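Local coordinates for probable LRR receptor-like serine/threonine-protein kinase At4g26540 (Arabidopsis thaliana, PDB 5HZ0) that acts as a cell-surface receptor for RGF peptide hormones, which maintain the root stem cell niche, and pairs with SERK co-receptors once the peptide is bound, at residues 545-550 / 569-574. The protein carries 5 engineered substitutions. Residues are numbered along the deposited sequence; the frame is centred on the assembly and turned at random.
Sequences ISLNLS and GVLDVS. With NAG (2-acetamido-2-deoxy-beta-D-glucopyranose), chain D; NAG (2-acetamido-2-deoxy-beta-D-glucopyranose), chain E.
D572 OD2 accepts two hydrogen bonds, from N2 of the chain D NAG at 3.0 Å and from N2 of the chain E NAG. D572 OD1 takes two bonds from S574. S574 OG reaches the syn lone pair of D572 OD1 at 2.8 Å, and the backbone N meets OD1 nearly head-on, closing an Asx turn. With CG anti to the backbone N (chi1 -167°), the carboxylate lies beside the carbonyl carbon, where OD1 meets S574 N. D572 and N548 share one face of the strands. N548 ND2 is bonded covalently to C1 of the chain D sugar. N548 OD1 closes the matching Asx turn with S550 N and also accepts from S550 OG, in the carbonyl plane. The sugar therefore rises from one strand and is hydrogen-bonded through N2 to the aspartate of the next. If D572 were an alanine, both acetamido N-H groups would probably lose this acceptor, and S574 its turn partner.

Beneath, the strands run parallel, 1° apart. L547 N donates to V570 O, D572 N to L547 O, and L549 N to D572 O at 2.7 Å. On the other face L547 and L571 lie side by side, CD2 of L547 3.7 Å from CD1 of L571. Further along, N576 ND2 is hydrogen-bonded to the carbonyl oxygens of L549 and V573. Parallel strands one repeat apart, with leucines inward and asparagine side chains hydrogen-bonded to backbone carbonyls after the strands, are the hallmark of the leucine-rich repeat solenoid, here near the C-terminal end of the receptor's extracellular domain.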
loop_
_atom_site.group_PDB
_atom_site.type_symbol
_atom_site.label_atom_id
_atom_site.label_comp_id
_atom_site.label_asym_id
_atom_site.label_seq_id
_atom_site.Cartn_x
_atom_site.Cartn_y
_atom_site.Cartn_z
ATOM N N ILE A 545 -13.912 -22.066 8.316
ATOM C CA ILE A 545 -12.651 -22.321 7.639
ATOM C C ILE A 545 -12.104 -23.714 7.932
ATOM O O ILE A 545 -11.920 -24.517 7.020
ATOM C CB ILE A 545 -11.584 -21.303 8.036
ATOM C CG1 ILE A 545 -12.048 -19.872 7.732
ATOM C CG2 ILE A 545 -10.283 -21.629 7.335
ATOM C CD1 ILE A 545 -11.014 -18.816 8.086
ATOM N N SER A 546 -11.849 -24.002 9.203
ATOM C CA SER A 546 -11.252 -25.279 9.557
ATOM C C SER A 546 -11.567 -25.726 10.978
ATOM O O SER A 546 -11.693 -24.906 11.883
ATOM C CB SER A 546 -9.739 -25.210 9.349
ATOM O OG SER A 546 -9.106 -26.368 9.843
ATOM N N LEU A 547 -11.707 -27.039 11.154
ATOM C CA LEU A 547 -11.737 -27.668 12.476
ATOM C C LEU A 547 -10.807 -28.886 12.431
ATOM O O LEU A 547 -11.061 -29.865 11.705
ATOM C CB LEU A 547 -13.169 -28.059 12.893
ATOM C CG LEU A 547 -13.413 -28.925 14.146
ATOM C CD1 LEU A 547 -12.944 -28.242 15.424
ATOM C CD2 LEU A 547 -14.884 -29.330 14.277
ATOM N N ASN A 548 -9.728 -28.806 13.207
ATOM C CA ASN A 548 -8.722 -29.852 13.255
ATOM C C ASN A 548 -8.653 -30.375 14.689
ATOM O O ASN A 548 -8.228 -29.667 15.596
ATOM C CB ASN A 548 -7.374 -29.281 12.792
ATOM C CG ASN A 548 -6.324 -30.348 12.516
ATOM O OD1 ASN A 548 -6.390 -31.459 13.044
ATOM N ND2 ASN A 548 -5.317 -29.983 11.702
ATOM N N LEU A 549 -9.157 -31.592 14.888
ATOM C CA LEU A 549 -9.038 -32.311 16.151
ATOM C C LEU A 549 -7.972 -33.420 16.137
ATOM O O LEU A 549 -7.844 -34.169 17.098
ATOM C CB LEU A 549 -10.407 -32.810 16.623
ATOM C CG LEU A 549 -11.419 -31.676 16.889
ATOM C CD1 LEU A 549 -12.776 -32.226 17.298
ATOM C CD2 LEU A 549 -10.925 -30.647 17.940
ATOM N N SER A 550 -7.226 -33.529 15.038
ATOM C CA SER A 550 -6.364 -34.694 14.765
ATOM C C SER A 550 -5.205 -34.892 15.747
ATOM O O SER A 550 -4.893 -34.011 16.550
ATOM C CB SER A 550 -5.766 -34.608 13.368
ATOM O OG SER A 550 -4.689 -33.677 13.373
ATOM N N GLY A 569 -15.731 -26.008 5.956
ATOM C CA GLY A 569 -15.094 -26.414 4.713
ATOM C C GLY A 569 -14.050 -27.506 4.869
ATOM O O GLY A 569 -13.843 -28.306 3.962
ATOM N N VAL A 570 -13.397 -27.554 6.027
ATOM C CA VAL A 570 -12.331 -28.522 6.252
ATOM C C VAL A 570 -12.448 -29.164 7.630
ATOM O O VAL A 570 -12.552 -28.461 8.647
ATOM C CB VAL A 570 -10.940 -27.867 6.115
ATOM C CG1 VAL A 570 -9.837 -28.863 6.475
ATOM C CG2 VAL A 570 -10.744 -27.317 4.706
ATOM N N LEU A 571 -12.441 -30.493 7.671
ATOM C CA LEU A 571 -12.526 -31.189 8.947
ATOM C C LEU A 571 -11.529 -32.344 9.010
ATOM O O LEU A 571 -11.529 -33.225 8.150
ATOM C CB LEU A 571 -13.959 -31.673 9.208
ATOM C CG LEU A 571 -14.165 -32.610 10.406
ATOM C CD1 LEU A 571 -14.003 -31.903 11.742
ATOM C CD2 LEU A 571 -15.515 -33.281 10.337
ATOM N N ASP A 572 -10.669 -32.314 10.020
ATOM C CA ASP A 572 -9.670 -33.342 10.257
ATOM C C ASP A 572 -9.767 -33.832 11.713
ATOM O O ASP A 572 -9.402 -33.114 12.662
ATOM C CB ASP A 572 -8.291 -32.730 10.012
ATOM C CG ASP A 572 -7.185 -33.766 9.912
ATOM O OD1 ASP A 572 -7.385 -34.904 10.368
ATOM O OD2 ASP A 572 -6.105 -33.433 9.376
ATOM N N VAL A 573 -10.288 -35.047 11.862
ATOM C CA VAL A 573 -10.363 -35.801 13.111
ATOM C C VAL A 573 -9.346 -36.949 13.196
ATOM O O VAL A 573 -9.354 -37.738 14.139
ATOM C CB VAL A 573 -11.807 -36.321 13.375
ATOM C CG1 VAL A 573 -12.747 -35.156 13.647
ATOM C CG2 VAL A 573 -12.318 -37.151 12.190
ATOM N N SER A 574 -8.490 -37.050 12.192
ATOM C CA SER A 574 -7.640 -38.220 11.992
ATOM C C SER A 574 -6.679 -38.496 13.146
ATOM O O SER A 574 -6.435 -37.620 13.981
ATOM C CB SER A 574 -6.816 -38.032 10.732
ATOM O OG SER A 574 -5.779 -37.098 10.982
HETATM C C1 NAG D . -4.294 -30.977 11.409
HETATM C C2 NAG D . -3.719 -30.585 10.050
HETATM C C3 NAG D . -2.505 -31.449 9.684
HETATM C C4 NAG D . -1.467 -31.398 10.813
HETATM C C5 NAG D . -2.175 -31.915 12.065
HETATM C C6 NAG D . -1.290 -32.002 13.306
HETATM C C7 NAG D . -5.063 -29.893 8.071
HETATM C C8 NAG D . -6.276 -30.235 7.245
HETATM N N2 NAG D . -4.808 -30.706 9.099
HETATM O O3 NAG D . -1.973 -31.002 8.461
HETATM O O4 NAG D . -0.224 -32.065 10.538
HETATM O O5 NAG D . -3.259 -31.071 12.371
HETATM O O6 NAG D . -0.727 -30.742 13.613
HETATM O O7 NAG D . -4.368 -28.923 7.767
HETATM C C1 NAG E . -5.885 -35.070 6.592
HETATM C C2 NAG E . -4.408 -34.760 6.871
HETATM C C3 NAG E . -3.964 -33.389 6.346
HETATM C C4 NAG E . -4.456 -33.135 4.926
HETATM C C5 NAG E . -5.944 -33.474 4.830
HETATM C C6 NAG E . -6.485 -33.362 3.414
HETATM C C7 NAG E . -3.039 -35.403 8.778
HETATM C C8 NAG E . -2.947 -35.518 10.273
HETATM N N2 NAG E . -4.150 -34.856 8.298
HETATM O O3 NAG E . -2.564 -33.371 6.297
HETATM O O4 NAG E . -4.140 -31.808 4.533
HETATM O O5 NAG E . -6.151 -34.814 5.236
HETATM O O6 NAG E . -5.890 -34.363 2.609
HETATM O O7 NAG E . -2.120 -35.772 8.048
#